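Local structure of putative acetyltransferase (Streptococcus mutans, 4E2A) at residues S157-E168 with D197-L206. The protein probably transfers an acyl group, most likely acetyl, to an acceptor substrate, as an enzyme of the GNAT acetyltransferase family. Residues are numbered along the deposited sequence; the frame is centred on the assembly and turned at random.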
loop_
_atom_site.group_PDB
_atom_site.type_symbol
_atom_site.label_atom_id
_atom_site.label_comp_id
_atom_site.label_asym_id
_atom_site.label_seq_id
_atom_site.Cartn_x
_atom_site.Cartn_y
_atom_site.Cartn_z
ATOM N N SER B 157 -7.987 24.741 10.995
ATOM C CA SER B 157 -8.921 24.075 10.089
ATOM C C SER B 157 -10.271 23.826 10.754
ATOM O O SER B 157 -11.290 23.647 10.084
ATOM C CB SER B 157 -8.358 22.741 9.629
ATOM O OG SER B 157 -8.392 21.784 10.679
ATOM N N GLY B 158 -10.261 23.785 12.080
ATOM C CA GLY B 158 -11.466 23.525 12.838
ATOM C C GLY B 158 -11.856 22.061 12.849
ATOM O O GLY B 158 -12.912 21.714 13.359
ATOM N N LEU B 159 -11.014 21.198 12.281
ATOM C CA LEU B 159 -11.267 19.760 12.318
ATOM C C LEU B 159 -10.935 19.206 13.713
ATOM O O LEU B 159 -10.443 19.937 14.572
ATOM C CB LEU B 159 -10.494 19.043 11.205
ATOM C CG LEU B 159 -10.899 19.526 9.808
ATOM C CD1 LEU B 159 -9.917 19.075 8.741
ATOM C CD2 LEU B 159 -12.317 19.057 9.483
ATOM N N SER B 160 -11.234 17.929 13.943
ATOM C CA SER B 160 -11.086 17.344 15.270
ATOM C C SER B 160 -9.737 16.666 15.508
ATOM O O SER B 160 -9.271 16.626 16.636
ATOM C CB SER B 160 -12.228 16.372 15.573
ATOM O OG SER B 160 -13.461 17.071 15.628
ATOM N N TRP B 161 -9.113 16.161 14.441
ATOM C CA TRP B 161 -7.877 15.385 14.565
ATOM C C TRP B 161 -6.858 15.730 13.464
ATOM O O TRP B 161 -7.220 16.062 12.332
ATOM C CB TRP B 161 -8.168 13.867 14.559
ATOM C CG TRP B 161 -9.176 13.441 15.567
ATOM C CD1 TRP B 161 -10.508 13.248 15.362
ATOM C CD2 TRP B 161 -8.943 13.172 16.959
ATOM N NE1 TRP B 161 -11.123 12.870 16.537
ATOM C CE2 TRP B 161 -10.186 12.819 17.528
ATOM C CE3 TRP B 161 -7.805 13.199 17.771
ATOM C CZ2 TRP B 161 -10.320 12.495 18.881
ATOM C CZ3 TRP B 161 -7.949 12.875 19.121
ATOM C CH2 TRP B 161 -9.193 12.525 19.653
ATOM N N VAL B 162 -5.588 15.683 13.830
ATOM C CA VAL B 162 -4.506 15.672 12.855
ATOM C C VAL B 162 -3.796 14.340 13.058
ATOM O O VAL B 162 -3.598 13.894 14.193
ATOM C CB VAL B 162 -3.557 16.884 13.045
ATOM C CG1 VAL B 162 -2.968 16.895 14.440
ATOM C CG2 VAL B 162 -2.435 16.891 11.992
ATOM N N TRP B 163 -3.473 13.669 11.959
ATOM C CA TRP B 163 -2.836 12.367 12.020
ATOM C C TRP B 163 -1.707 12.194 11.001
ATOM O O TRP B 163 -1.600 12.928 10.018
ATOM C CB TRP B 163 -3.879 11.252 11.843
ATOM C CG TRP B 163 -4.447 11.163 10.466
ATOM C CD1 TRP B 163 -5.446 11.924 9.947
ATOM C CD2 TRP B 163 -4.045 10.259 9.427
ATOM N NE1 TRP B 163 -5.709 11.536 8.660
ATOM C CE2 TRP B 163 -4.866 10.530 8.314
ATOM C CE3 TRP B 163 -3.085 9.251 9.337
ATOM C CZ2 TRP B 163 -4.744 9.821 7.108
ATOM C CZ3 TRP B 163 -2.964 8.552 8.139
ATOM C CH2 TRP B 163 -3.783 8.847 7.042
ATOM N N LEU B 164 -0.862 11.200 11.250
ATOM C CA LEU B 164 0.188 10.851 10.316
ATOM C C LEU B 164 0.558 9.381 10.516
ATOM O O LEU B 164 0.184 8.771 11.511
ATOM C CB LEU B 164 1.398 11.774 10.504
ATOM C CG LEU B 164 1.935 11.956 11.928
ATOM C CD1 LEU B 164 2.796 10.773 12.272
ATOM C CD2 LEU B 164 2.759 13.240 12.021
ATOM N N GLY B 165 1.261 8.811 9.546
ATOM C CA GLY B 165 1.709 7.438 9.644
ATOM C C GLY B 165 3.188 7.379 9.944
ATOM O O GLY B 165 3.948 8.213 9.472
ATOM N N VAL B 166 3.596 6.394 10.738
ATOM C CA VAL B 166 5.007 6.201 11.037
ATOM C C VAL B 166 5.330 4.706 11.032
ATOM O O VAL B 166 4.525 3.884 11.467
ATOM C CB VAL B 166 5.401 6.817 12.409
ATOM C CG1 VAL B 166 4.655 6.117 13.542
ATOM C CG2 VAL B 166 6.911 6.734 12.629
ATOM N N TRP B 167 6.511 4.370 10.526
ATOM C CA TRP B 167 6.969 2.989 10.441
ATOM C C TRP B 167 7.173 2.401 11.838
ATOM O O TRP B 167 7.854 2.998 12.674
ATOM C CB TRP B 167 8.286 2.944 9.663
ATOM C CG TRP B 167 8.804 1.560 9.413
ATOM C CD1 TRP B 167 8.075 0.399 9.385
ATOM C CD2 TRP B 167 10.165 1.184 9.172
ATOM N NE1 TRP B 167 8.899 -0.667 9.125
ATOM C CE2 TRP B 167 10.196 -0.213 9.003
ATOM C CE3 TRP B 167 11.376 1.894 9.092
ATOM C CZ2 TRP B 167 11.367 -0.916 8.749
ATOM C CZ3 TRP B 167 12.539 1.205 8.836
ATOM C CH2 TRP B 167 12.530 -0.190 8.666
ATOM N N GLU B 168 6.590 1.228 12.085
ATOM C CA GLU B 168 6.759 0.550 13.365
ATOM C C GLU B 168 8.201 0.551 13.880
ATOM O O GLU B 168 8.419 0.553 15.082
ATOM C CB GLU B 168 6.252 -0.890 13.282
ATOM C CG GLU B 168 6.207 -1.585 14.631
ATOM C CD GLU B 168 5.452 -2.906 14.593
ATOM O OE1 GLU B 168 5.947 -3.863 13.946
ATOM O OE2 GLU B 168 4.365 -2.980 15.212
ATOM N N ASP B 197 5.581 -5.975 7.058
ATOM C CA ASP B 197 5.818 -4.776 7.848
ATOM C C ASP B 197 4.548 -4.095 8.334
ATOM O O ASP B 197 3.441 -4.413 7.884
ATOM C CB ASP B 197 6.693 -3.777 7.090
ATOM C CG ASP B 197 8.164 -3.964 7.384
ATOM O OD1 ASP B 197 8.594 -3.583 8.500
ATOM O OD2 ASP B 197 8.887 -4.495 6.510
ATOM N N THR B 198 4.719 -3.156 9.261
ATOM C CA THR B 198 3.584 -2.468 9.831
ATOM C C THR B 198 3.813 -0.970 9.917
ATOM O O THR B 198 4.912 -0.516 10.233
ATOM C CB THR B 198 3.261 -2.989 11.242
ATOM O OG1 THR B 198 3.036 -4.409 11.198
ATOM C CG2 THR B 198 2.038 -2.266 11.803
ATOM N N ASP B 199 2.765 -0.209 9.622
ATOM C CA ASP B 199 2.761 1.219 9.908
ATOM C C ASP B 199 1.784 1.503 11.021
ATOM O O ASP B 199 0.663 0.966 11.039
ATOM C CB ASP B 199 2.361 2.026 8.672
ATOM C CG ASP B 199 3.514 2.237 7.710
ATOM O OD1 ASP B 199 4.660 2.424 8.177
ATOM O OD2 ASP B 199 3.270 2.222 6.481
ATOM N N TRP B 200 2.209 2.338 11.962
ATOM C CA TRP B 200 1.312 2.835 12.996
ATOM C C TRP B 200 0.721 4.161 12.551
ATOM O O TRP B 200 1.416 4.990 11.964
ATOM C CB TRP B 200 2.051 3.079 14.312
ATOM C CG TRP B 200 2.631 1.873 14.972
ATOM C CD1 TRP B 200 2.499 0.568 14.589
ATOM C CD2 TRP B 200 3.447 1.868 16.152
ATOM N NE1 TRP B 200 3.189 -0.249 15.459
ATOM C CE2 TRP B 200 3.771 0.520 16.422
ATOM C CE3 TRP B 200 3.924 2.869 17.002
ATOM C CZ2 TRP B 200 4.560 0.159 17.517
ATOM C CZ3 TRP B 200 4.706 2.504 18.082
ATOM C CH2 TRP B 200 5.017 1.161 18.329
ATOM N N LEU B 201 -0.556 4.365 12.859
ATOM C CA LEU B 201 -1.204 5.649 12.631
ATOM C C LEU B 201 -1.310 6.374 13.963
ATOM O O LEU B 201 -1.708 5.780 14.956
ATOM C CB LEU B 201 -2.587 5.464 11.997
ATOM C CG LEU B 201 -2.601 4.792 10.614
ATOM C CD1 LEU B 201 -1.553 5.386 9.691
ATOM C CD2 LEU B 201 -2.410 3.295 10.722
ATOM N N LEU B 202 -0.921 7.647 13.991
ATOM C CA LEU B 202 -0.925 8.406 15.232
ATOM C C LEU B 202 -1.798 9.626 15.028
ATOM O O LEU B 202 -1.730 10.266 13.974
ATOM C CB LEU B 202 0.490 8.859 15.614
ATOM C CG LEU B 202 1.668 7.910 15.384
ATOM C CD1 LEU B 202 2.982 8.610 15.778
ATOM C CD2 LEU B 202 1.482 6.622 16.178
ATOM N N LYS B 203 -2.615 9.942 16.035
ATOM C CA LYS B 203 -3.443 11.129 15.993
ATOM C C LYS B 203 -3.222 12.047 17.182
ATOM O O LYS B 203 -2.830 11.616 18.267
ATOM C CB LYS B 203 -4.924 10.755 15.906
ATOM C CG LYS B 203 -5.450 9.893 17.052
ATOM C CD LYS B 203 -6.929 9.569 16.794
ATOM C CE LYS B 203 -7.712 9.472 18.082
ATOM N NZ LYS B 203 -7.594 8.102 18.624
ATOM N N LYS B 204 -3.515 13.318 16.949
ATOM C CA LYS B 204 -3.461 14.356 17.957
ATOM C C LYS B 204 -4.786 15.106 17.981
ATOM O O LYS B 204 -5.249 15.634 16.965
ATOM C CB LYS B 204 -2.329 15.345 17.669
ATOM C CG LYS B 204 -2.288 16.533 18.640
ATOM C CD LYS B 204 -1.316 17.626 18.166
ATOM C CE LYS B 204 -0.866 18.544 19.315
ATOM N NZ LYS B 204 -1.470 19.881 19.221
ATOM N N SER B 205 -5.378 15.178 19.163
ATOM C CA SER B 205 -6.598 15.946 19.369
ATOM C C SER B 205 -6.421 17.420 19.026
ATOM O O SER B 205 -5.514 18.083 19.534
ATOM C CB SER B 205 -7.055 15.849 20.830
ATOM O OG SER B 205 -8.278 16.554 20.978
ATOM N N LEU B 206 -7.309 17.939 18.190
ATOM C CA LEU B 206 -7.324 19.377 17.919
ATOM C C LEU B 206 -8.345 20.078 18.837
ATOM O O LEU B 206 -8.414 21.306 18.875
ATOM C CB LEU B 206 -7.645 19.648 16.443
ATOM C CG LEU B 206 -6.662 19.046 15.431
ATOM C CD1 LEU B 206 -7.131 19.288 13.996
ATOM C CD2 LEU B 206 -5.292 19.670 15.650
HETATM O O HOH W 1 -10.437 16.461 19.384
#
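With CG of Trp161 anti to its carbonyl carbon (chi1 -53°) and CG of Lys203 between backbone N and carbonyl carbon (chi1 59°), the lysine chain, bent again at chi3 and chi4, passes across one face of the indole. Lys203 CE lies 3.6 Å from the centroid of the six-membered ring of Trp161, a CH-pi contact; Lys203 NZ is 5.0 Å from that centroid, over the same face, a longer cation-pi approach. A water linking Ser160 O and Ser205 OG sits over the opposite face.

Beyond this pair, strands 161-167 and 195-205 run antiparallel: Val162-Lys204, Leu164-Leu202 and Val166-Trp200 are hydrogen-bonded pairs, as in Leu202 N to Leu164 O at 2.9 Å. Val166 CG1 packs 3.7 Å from Leu202 CD1 on the side facing helix 171-179.

At the other end, Glu168 OE2 accepts from Trp200 NE1 at 3.0 Å on its anti side, the carboxylate turned 85° to the indole, while Glu168 CA lies over the five-membered ring. Trp167 NE1 donates in its ring plane to Asp197 OD1 at 3.0 Å, from above the carboxylate. Both indole N-H groups thus end on carboxylates, which should help fix each ring's turn where Trp167, Glu168 and Asp197 pack against the second subunit.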